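Local coordinates for uncharacterized protein MG296 homolog (Mycoplasma pneumoniae, PDB 2I15) that is of unknown function but folds as an all-alpha protein whose N-terminal helices pack against a neighbouring copy of the chain, at residues Thr20-Glu23 / Thr29-Gln32; Leu45-Tyr48 / Asp52-Asp55; Asp66-Ser71 / Glu101-Phe106. All blocks are in the same frame, centred on the assembly; numbering follows the deposited sequence.

How the contacts relate
From the N terminus, helix 9-23 leads through a short linker into helix 27-41, and contact 1 (20-23 with 29-32) closes that turn at the surface. The loop that follows folds on itself in contact 2 (45-48 with 52-55), before helix 57-75 begins. Contact 3 (66-71 with 101-106) then ties helix 57-75 to helix 92-113. The three lie in series, with no nesting or crossing. Within one chain contact 1 stands apart, its centre about 23 Å from that of contact 2 and 33 Å from that of contact 3, yet helix 27-41 of the second subunit reaches both. Contacts 2 and 3 touch through the two tyrosines of the loop.

Contact 1 of 3, residues Thr20-Glu23 / Thr29-Gln32; sequences TEFE and TFRQ
At the corner between two consecutive helices, 9-23 and 27-41, which a short linker joins, one aromatic pair makes the contact: F22 and F30. The rings form an offset edge-to-face stack: the edge of F22 is directed at the face of F30, with planes at 82° and centroids 5.4 Å apart. Atom CE1 of F22 does the closest touching, 3.7 Å from CE2 of F30, while CD1 of F22 lies 3.8 Å from that same CE2 of F30. The contact thus falls toward the CD2-CE2 side of the F30 ring, which accounts for the offset. Both side chains carry CG anti to the backbone N (chi1 169° for F22 and 166° for F30), and these torsions swing the two rings into the angle between the helices. Phenylalanine suits both places because its long, flat ring can bridge backbones whose CA atoms, in F22 and F30, are 8.2 Å apart. Around the pair the surface is polar: E21 forms a salt bridge with K24, R31 forms one with E28, and T29 OG1 is hydrogen-bonded to D26. Little area is buried, as befits a small, surface-lying aromatic contact in the bend between two consecutive helices.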
loop_
_atom_site.group_PDB
_atom_site.type_symbol
_atom_site.label_atom_id
_atom_site.label_comp_id
_atom_site.label_asym_id
_atom_site.label_seq_id
_atom_site.Cartn_x
_atom_site.Cartn_y
_atom_site.Cartn_z
ATOM N N THR A 20 -28.198 30.701 14.414
ATOM C CA THR A 20 -29.446 29.927 14.461
ATOM C C THR A 20 -29.136 28.430 14.300
ATOM O O THR A 20 -29.722 27.560 14.952
ATOM C CB THR A 20 -30.395 30.372 13.334
ATOM O OG1 THR A 20 -30.775 31.742 13.543
ATOM C CG2 THR A 20 -31.663 29.512 13.338
ATOM N N GLU A 21 -28.221 28.155 13.385
ATOM C CA GLU A 21 -27.773 26.808 13.104
ATOM C C GLU A 21 -27.320 26.162 14.427
ATOM O O GLU A 21 -27.743 25.061 14.778
ATOM C CB GLU A 21 -26.624 26.905 12.112
ATOM C CG GLU A 21 -26.600 25.870 10.985
ATOM C CD GLU A 21 -27.945 25.593 10.337
ATOM O OE1 GLU A 21 -28.776 26.516 10.240
ATOM O OE2 GLU A 21 -28.152 24.439 9.911
ATOM N N PHE A 22 -26.484 26.889 15.163
ATOM C CA PHE A 22 -25.930 26.472 16.450
ATOM C C PHE A 22 -26.942 26.215 17.570
ATOM O O PHE A 22 -26.767 25.302 18.385
ATOM C CB PHE A 22 -24.938 27.538 16.929
ATOM C CG PHE A 22 -24.493 27.364 18.353
ATOM C CD1 PHE A 22 -23.516 26.427 18.685
ATOM C CD2 PHE A 22 -25.047 28.149 19.370
ATOM C CE1 PHE A 22 -23.097 26.277 19.991
ATOM C CE2 PHE A 22 -24.623 27.997 20.693
ATOM C CZ PHE A 22 -23.651 27.063 21.000
ATOM N N GLU A 23 -28.001 27.012 17.610
ATOM C CA GLU A 23 -28.999 26.882 18.661
ATOM C C GLU A 23 -29.956 25.713 18.443
ATOM O O GLU A 23 -30.524 25.169 19.399
ATOM C CB GLU A 23 -29.777 28.203 18.784
ATOM C CG GLU A 23 -28.884 29.410 18.594
ATOM C CD GLU A 23 -29.642 30.714 18.496
ATOM O OE1 GLU A 23 -30.676 30.753 17.791
ATOM O OE2 GLU A 23 -29.192 31.710 19.110
ATOM N N THR A 29 -23.599 17.709 21.978
ATOM C CA THR A 29 -23.121 16.822 20.915
ATOM C C THR A 29 -22.234 17.653 20.008
ATOM O O THR A 29 -21.202 17.181 19.521
ATOM C CB THR A 29 -24.277 16.265 20.051
ATOM O OG1 THR A 29 -25.100 15.407 20.848
ATOM C CG2 THR A 29 -23.732 15.485 18.863
ATOM N N PHE A 30 -22.675 18.883 19.744
ATOM C CA PHE A 30 -21.914 19.807 18.916
ATOM C C PHE A 30 -20.583 20.062 19.610
ATOM O O PHE A 30 -19.522 19.915 19.002
ATOM C CB PHE A 30 -22.655 21.138 18.758
ATOM C CG PHE A 30 -21.790 22.241 18.198
ATOM C CD1 PHE A 30 -21.500 22.297 16.841
ATOM C CD2 PHE A 30 -21.232 23.203 19.038
ATOM C CE1 PHE A 30 -20.667 23.286 16.332
ATOM C CE2 PHE A 30 -20.396 24.191 18.531
ATOM C CZ PHE A 30 -20.118 24.233 17.176
ATOM N N ARG A 31 -20.658 20.437 20.891
ATOM C CA ARG A 31 -19.485 20.724 21.716
ATOM C C ARG A 31 -18.377 19.674 21.596
ATOM O O ARG A 31 -17.196 20.012 21.494
ATOM C CB ARG A 31 -19.905 20.846 23.192
ATOM C CG ARG A 31 -18.747 21.198 24.140
ATOM C CD ARG A 31 -18.576 20.201 25.261
ATOM N NE ARG A 31 -19.471 20.406 26.400
ATOM C CZ ARG A 31 -19.436 21.458 27.216
ATOM N NH1 ARG A 31 -18.553 22.426 27.030
ATOM N NH2 ARG A 31 -20.275 21.537 28.235
ATOM N N GLN A 32 -18.760 18.399 21.628
ATOM C CA GLN A 32 -17.790 17.308 21.535
ATOM C C GLN A 32 -17.151 17.245 20.139
ATOM O O GLN A 32 -15.946 17.069 20.010
ATOM C CB GLN A 32 -18.468 15.968 21.847
ATOM C CG GLN A 32 -19.170 15.945 23.194
ATOM C CD GLN A 32 -19.940 14.661 23.445
ATOM O OE1 GLN A 32 -20.828 14.283 22.664
ATOM N NE2 GLN A 32 -19.615 13.984 24.544
#

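Contact 2 of 3, residues Leu45-Tyr48 / Asp52-Asp55; sequences LLIY and DYDD
I47 lays the end of its side chain against Y53 and D52, the three meeting where the loop between helices 27-41 and 57-75 doubles back. Its CD1 methyl comes within 3.4 Å of CE1 of Y53, meeting the ring obliquely, and the two side chains cross at about a right angle. The same CD1 of I47 is 4.0 Å from CG of D52, whose side chain likewise runs roughly perpendicular to that of I47. An isoleucine fits here because its two branches serve different neighbours: CD1 reaches across the loop, while CG2 of I47 sits 3.4 Å above the ring of Y48, over its centre.

The segments are irregular, so this is side-chain packing within an interhelical loop, built into the interior of an all-alpha fold. Y48 and Y53 carry it inward. The ring of Y48 meets that of F68 on helix 57-75 nearly parallel, planes about 15° apart, and tyrosine suits the place because its OH also makes a weak hydrogen bond to the backbone O of L64. Y53 packs against L64 and against F106 of helix 92-113, while its ring stacks on F34 of the second subunit.

On the 52-55 side, carboxylates organise the turn. The single N-H of Y53 is shared between OD1 of D52, at 2.9 Å from the N and through that oxygen's anti lone pair, and OD1 of D55, 3.1 Å from the N and met from above the carboxylate plane; neither bond is straight. The N of D54 reaches OD1 of D55 over the same face. Aspartate is short enough to fold back onto these amides. D52 is poorly ordered, leaving details round its carboxylate less certain, but the closeness of D52, D55 and E41 may raise their proton affinity.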
loop_
_atom_site.group_PDB
_atom_site.type_symbol
_atom_site.label_atom_id
_atom_site.label_comp_id
_atom_site.label_asym_id
_atom_site.label_seq_id
_atom_site.Cartn_x
_atom_site.Cartn_y
_atom_site.Cartn_z
ATOM N N LEU A 45 1.324 17.185 12.982
ATOM C CA LEU A 45 2.205 16.098 12.582
ATOM C C LEU A 45 1.683 15.317 11.373
ATOM O O LEU A 45 2.426 15.105 10.419
ATOM C CB LEU A 45 2.479 15.164 13.772
ATOM C CG LEU A 45 3.954 15.171 14.195
ATOM C CD1 LEU A 45 4.120 14.590 15.585
ATOM C CD2 LEU A 45 4.767 14.399 13.174
ATOM N N LEU A 46 0.421 14.889 11.398
ATOM C CA LEU A 46 -0.132 14.157 10.250
ATOM C C LEU A 46 -1.011 15.077 9.410
ATOM O O LEU A 46 -2.140 14.741 9.044
ATOM C CB LEU A 46 -0.941 12.927 10.678
ATOM C CG LEU A 46 -1.485 12.134 9.479
ATOM C CD1 LEU A 46 -0.504 12.204 8.295
ATOM C CD2 LEU A 46 -1.780 10.690 9.882
ATOM N N ILE A 47 -0.453 16.237 9.089
ATOM C CA ILE A 47 -1.132 17.269 8.319
ATOM C C ILE A 47 -1.814 16.744 7.059
ATOM O O ILE A 47 -2.846 17.271 6.672
ATOM C CB ILE A 47 -0.120 18.413 7.949
ATOM C CG1 ILE A 47 -0.835 19.767 7.836
ATOM C CG2 ILE A 47 0.551 18.129 6.615
ATOM C CD1 ILE A 47 -1.774 19.876 6.672
ATOM N N TYR A 48 -1.270 15.690 6.447
ATOM C CA TYR A 48 -1.818 15.153 5.188
ATOM C C TYR A 48 -3.075 14.271 5.213
ATOM O O TYR A 48 -3.544 13.843 4.164
ATOM C CB TYR A 48 -0.713 14.422 4.414
ATOM C CG TYR A 48 0.554 15.231 4.292
ATOM C CD1 TYR A 48 1.670 14.922 5.062
ATOM C CD2 TYR A 48 0.623 16.335 3.442
ATOM C CE1 TYR A 48 2.831 15.698 5.009
ATOM C CE2 TYR A 48 1.772 17.124 3.377
ATOM C CZ TYR A 48 2.867 16.793 4.163
ATOM O OH TYR A 48 3.982 17.593 4.144
ATOM N N ASP A 52 -8.060 19.308 7.577
ATOM C CA ASP A 52 -7.262 20.457 7.953
ATOM C C ASP A 52 -7.478 21.167 6.659
ATOM O O ASP A 52 -8.256 20.678 5.845
ATOM C CB ASP A 52 -5.813 19.957 8.102
ATOM C CG ASP A 52 -4.907 20.890 8.887
ATOM O OD1 ASP A 52 -4.695 22.037 8.460
ATOM O OD2 ASP A 52 -4.378 20.457 9.937
ATOM N N TYR A 53 -6.787 22.267 6.414
ATOM C CA TYR A 53 -7.063 22.988 5.186
ATOM C C TYR A 53 -8.401 23.605 5.563
ATOM O O TYR A 53 -9.314 23.699 4.748
ATOM C CB TYR A 53 -7.198 22.013 4.010
ATOM C CG TYR A 53 -5.899 21.371 3.602
ATOM C CD1 TYR A 53 -5.162 20.609 4.497
ATOM C CD2 TYR A 53 -5.397 21.541 2.319
ATOM C CE1 TYR A 53 -3.963 20.036 4.119
ATOM C CE2 TYR A 53 -4.199 20.971 1.934
ATOM C CZ TYR A 53 -3.487 20.231 2.835
ATOM O OH TYR A 53 -2.269 19.717 2.466
ATOM N N ASP A 54 -8.482 23.945 6.850
ATOM C CA ASP A 54 -9.600 24.621 7.485
ATOM C C ASP A 54 -9.032 26.012 7.756
ATOM O O ASP A 54 -9.654 27.039 7.506
ATOM C CB ASP A 54 -9.944 23.948 8.811
ATOM C CG ASP A 54 -10.720 22.660 8.625
ATOM O OD1 ASP A 54 -11.566 22.605 7.692
ATOM O OD2 ASP A 54 -10.488 21.709 9.416
ATOM N N ASP A 55 -7.812 25.979 8.265
ATOM C CA ASP A 55 -6.983 27.126 8.603
ATOM C C ASP A 55 -6.757 28.053 7.406
ATOM O O ASP A 55 -7.062 27.714 6.254
ATOM C CB ASP A 55 -5.637 26.590 9.055
ATOM C CG ASP A 55 -5.213 25.353 8.247
ATOM O OD1 ASP A 55 -5.682 24.232 8.566
ATOM O OD2 ASP A 55 -4.433 25.486 7.275
#

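Contact 3 of 3, residues Asp66-Ser71 / Glu101-Phe106; sequences DAFFIS and EALTLF
F68 reaches from helix 57-75 toward L103 and F106 of helix 92-113, an apolar helix-helix packing inside this all-alpha fold. Its ring meets F106 edge to face, the edge of F68 against the face of F106, with planes at 81° and centroids 5.1 Å apart. The leading atom, CZ of F68, approaches CE2 of F106 to 3.4 Å. Beside it, L103 presents both methyls to the edge of the same ring, and phenylalanine suits position 68 because one flat side chain can serve both partners. Leucine suits position 103 because the two methyls of its fork converge on CE2 of F68. F106 keeps CG anti to its own backbone N (chi1 -172°), which sends its ring out to meet F68 coming from the opposite direction.

A second shell surrounds these three. Y48, from the preceding loop, touches L103, while F99 of helix 92-113 packs on F68. The second subunit contributes to the same shell: its F30 meets F106 edge to face, and its V18 packs on F68. At the edge of the F68 ring, F68 CE2 lies 3.4 Å from L103 CD2, and F68 CE2 lies 3.6 Å from L103 CD1.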
loop_
_atom_site.group_PDB
_atom_site.type_symbol
_atom_site.label_atom_id
_atom_site.label_comp_id
_atom_site.label_asym_id
_atom_site.label_seq_id
_atom_site.Cartn_x
_atom_site.Cartn_y
_atom_site.Cartn_z
ATOM N N ASP A 66 6.608 22.757 5.447
ATOM C CA ASP A 66 7.151 22.375 6.748
ATOM C C ASP A 66 7.137 20.853 6.900
ATOM O O ASP A 66 8.198 20.204 6.942
ATOM C CB ASP A 66 6.328 23.013 7.872
ATOM C CG ASP A 66 7.126 24.000 8.683
ATOM O OD1 ASP A 66 8.120 23.574 9.311
ATOM O OD2 ASP A 66 6.775 25.206 8.703
ATOM N N ALA A 67 5.920 20.304 6.952
ATOM C CA ALA A 67 5.645 18.870 7.119
ATOM C C ALA A 67 6.258 17.941 6.059
ATOM O O ALA A 67 6.398 16.754 6.306
ATOM C CB ALA A 67 4.131 18.651 7.196
ATOM N N PHE A 68 6.588 18.477 4.881
ATOM C CA PHE A 68 7.239 17.701 3.809
ATOM C C PHE A 68 8.668 17.455 4.228
ATOM O O PHE A 68 9.190 16.344 4.110
ATOM C CB PHE A 68 7.276 18.478 2.489
ATOM C CG PHE A 68 6.071 18.284 1.619
ATOM C CD1 PHE A 68 5.730 19.251 0.677
ATOM C CD2 PHE A 68 5.276 17.148 1.735
ATOM C CE1 PHE A 68 4.608 19.089 -0.132
ATOM C CE2 PHE A 68 4.156 16.979 0.933
ATOM C CZ PHE A 68 3.819 17.954 -0.002
ATOM N N PHE A 69 9.299 18.519 4.712
ATOM C CA PHE A 69 10.670 18.447 5.174
ATOM C C PHE A 69 10.732 17.420 6.281
ATOM O O PHE A 69 11.667 16.624 6.351
ATOM C CB PHE A 69 11.119 19.807 5.692
ATOM C CG PHE A 69 11.446 20.786 4.609
ATOM C CD1 PHE A 69 12.029 22.009 4.922
ATOM C CD2 PHE A 69 11.205 20.476 3.271
ATOM C CE1 PHE A 69 12.374 22.915 3.918
ATOM C CE2 PHE A 69 11.543 21.373 2.256
ATOM C CZ PHE A 69 12.131 22.596 2.580
ATOM N N ILE A 70 9.721 17.430 7.139
ATOM C CA ILE A 70 9.680 16.476 8.227
ATOM C C ILE A 70 9.341 15.051 7.744
ATOM O O ILE A 70 9.862 14.079 8.284
ATOM C CB ILE A 70 8.692 16.955 9.317
ATOM C CG1 ILE A 70 9.420 17.931 10.247
ATOM C CG2 ILE A 70 8.127 15.767 10.100
ATOM C CD1 ILE A 70 8.538 18.585 11.287
ATOM N N SER A 71 8.478 14.923 6.738
ATOM C CA SER A 71 8.125 13.603 6.225
ATOM C C SER A 71 9.395 12.997 5.634
ATOM O O SER A 71 9.742 11.849 5.905
ATOM C CB SER A 71 7.059 13.710 5.125
ATOM O OG SER A 71 6.727 12.446 4.559
ATOM N N GLU A 101 3.528 6.829 0.256
ATOM C CA GLU A 101 2.357 6.254 0.891
ATOM C C GLU A 101 1.682 7.204 1.878
ATOM O O GLU A 101 0.498 7.045 2.202
ATOM C CB GLU A 101 2.729 4.922 1.546
ATOM C CG GLU A 101 3.385 3.946 0.567
ATOM C CD GLU A 101 3.410 2.519 1.065
ATOM O OE1 GLU A 101 3.813 2.316 2.230
ATOM O OE2 GLU A 101 3.037 1.609 0.287
ATOM N N ALA A 102 2.419 8.221 2.311
ATOM C CA ALA A 102 1.885 9.217 3.240
ATOM C C ALA A 102 1.244 10.383 2.477
ATOM O O ALA A 102 0.386 11.078 3.008
ATOM C CB ALA A 102 2.997 9.743 4.152
ATOM N N LEU A 103 1.644 10.579 1.225
ATOM C CA LEU A 103 1.132 11.697 0.439
ATOM C C LEU A 103 0.073 11.324 -0.602
ATOM O O LEU A 103 -0.425 12.175 -1.343
ATOM C CB LEU A 103 2.320 12.412 -0.234
ATOM C CG LEU A 103 3.349 12.951 0.773
ATOM C CD1 LEU A 103 4.525 13.524 0.068
ATOM C CD2 LEU A 103 2.675 14.015 1.657
ATOM N N THR A 104 -0.281 10.048 -0.633
ATOM C CA THR A 104 -1.244 9.506 -1.590
ATOM C C THR A 104 -2.488 10.381 -1.845
ATOM O O THR A 104 -2.811 10.695 -2.993
ATOM C CB THR A 104 -1.664 8.079 -1.133
ATOM O OG1 THR A 104 -1.255 7.120 -2.116
ATOM C CG2 THR A 104 -3.163 7.983 -0.948
ATOM N N LEU A 105 -3.172 10.774 -0.772
ATOM C CA LEU A 105 -4.381 11.583 -0.866
ATOM C C LEU A 105 -4.020 12.985 -1.375
ATOM O O LEU A 105 -4.766 13.598 -2.140
ATOM C CB LEU A 105 -5.043 11.671 0.512
ATOM C CG LEU A 105 -6.505 12.089 0.727
ATOM C CD1 LEU A 105 -6.819 13.349 -0.036
ATOM C CD2 LEU A 105 -7.410 10.978 0.312
ATOM N N PHE A 106 -2.854 13.467 -0.946
ATOM C CA PHE A 106 -2.309 14.770 -1.329
ATOM C C PHE A 106 -2.054 14.771 -2.836
ATOM O O PHE A 106 -2.408 15.714 -3.541
ATOM C CB PHE A 106 -0.983 14.985 -0.602
ATOM C CG PHE A 106 -0.404 16.365 -0.757
ATOM C CD1 PHE A 106 -0.729 17.378 0.134
ATOM C CD2 PHE A 106 0.483 16.642 -1.787
ATOM C CE1 PHE A 106 -0.174 18.644 0.004
ATOM C CE2 PHE A 106 1.043 17.912 -1.926
ATOM C CZ PHE A 106 0.710 18.906 -1.027
#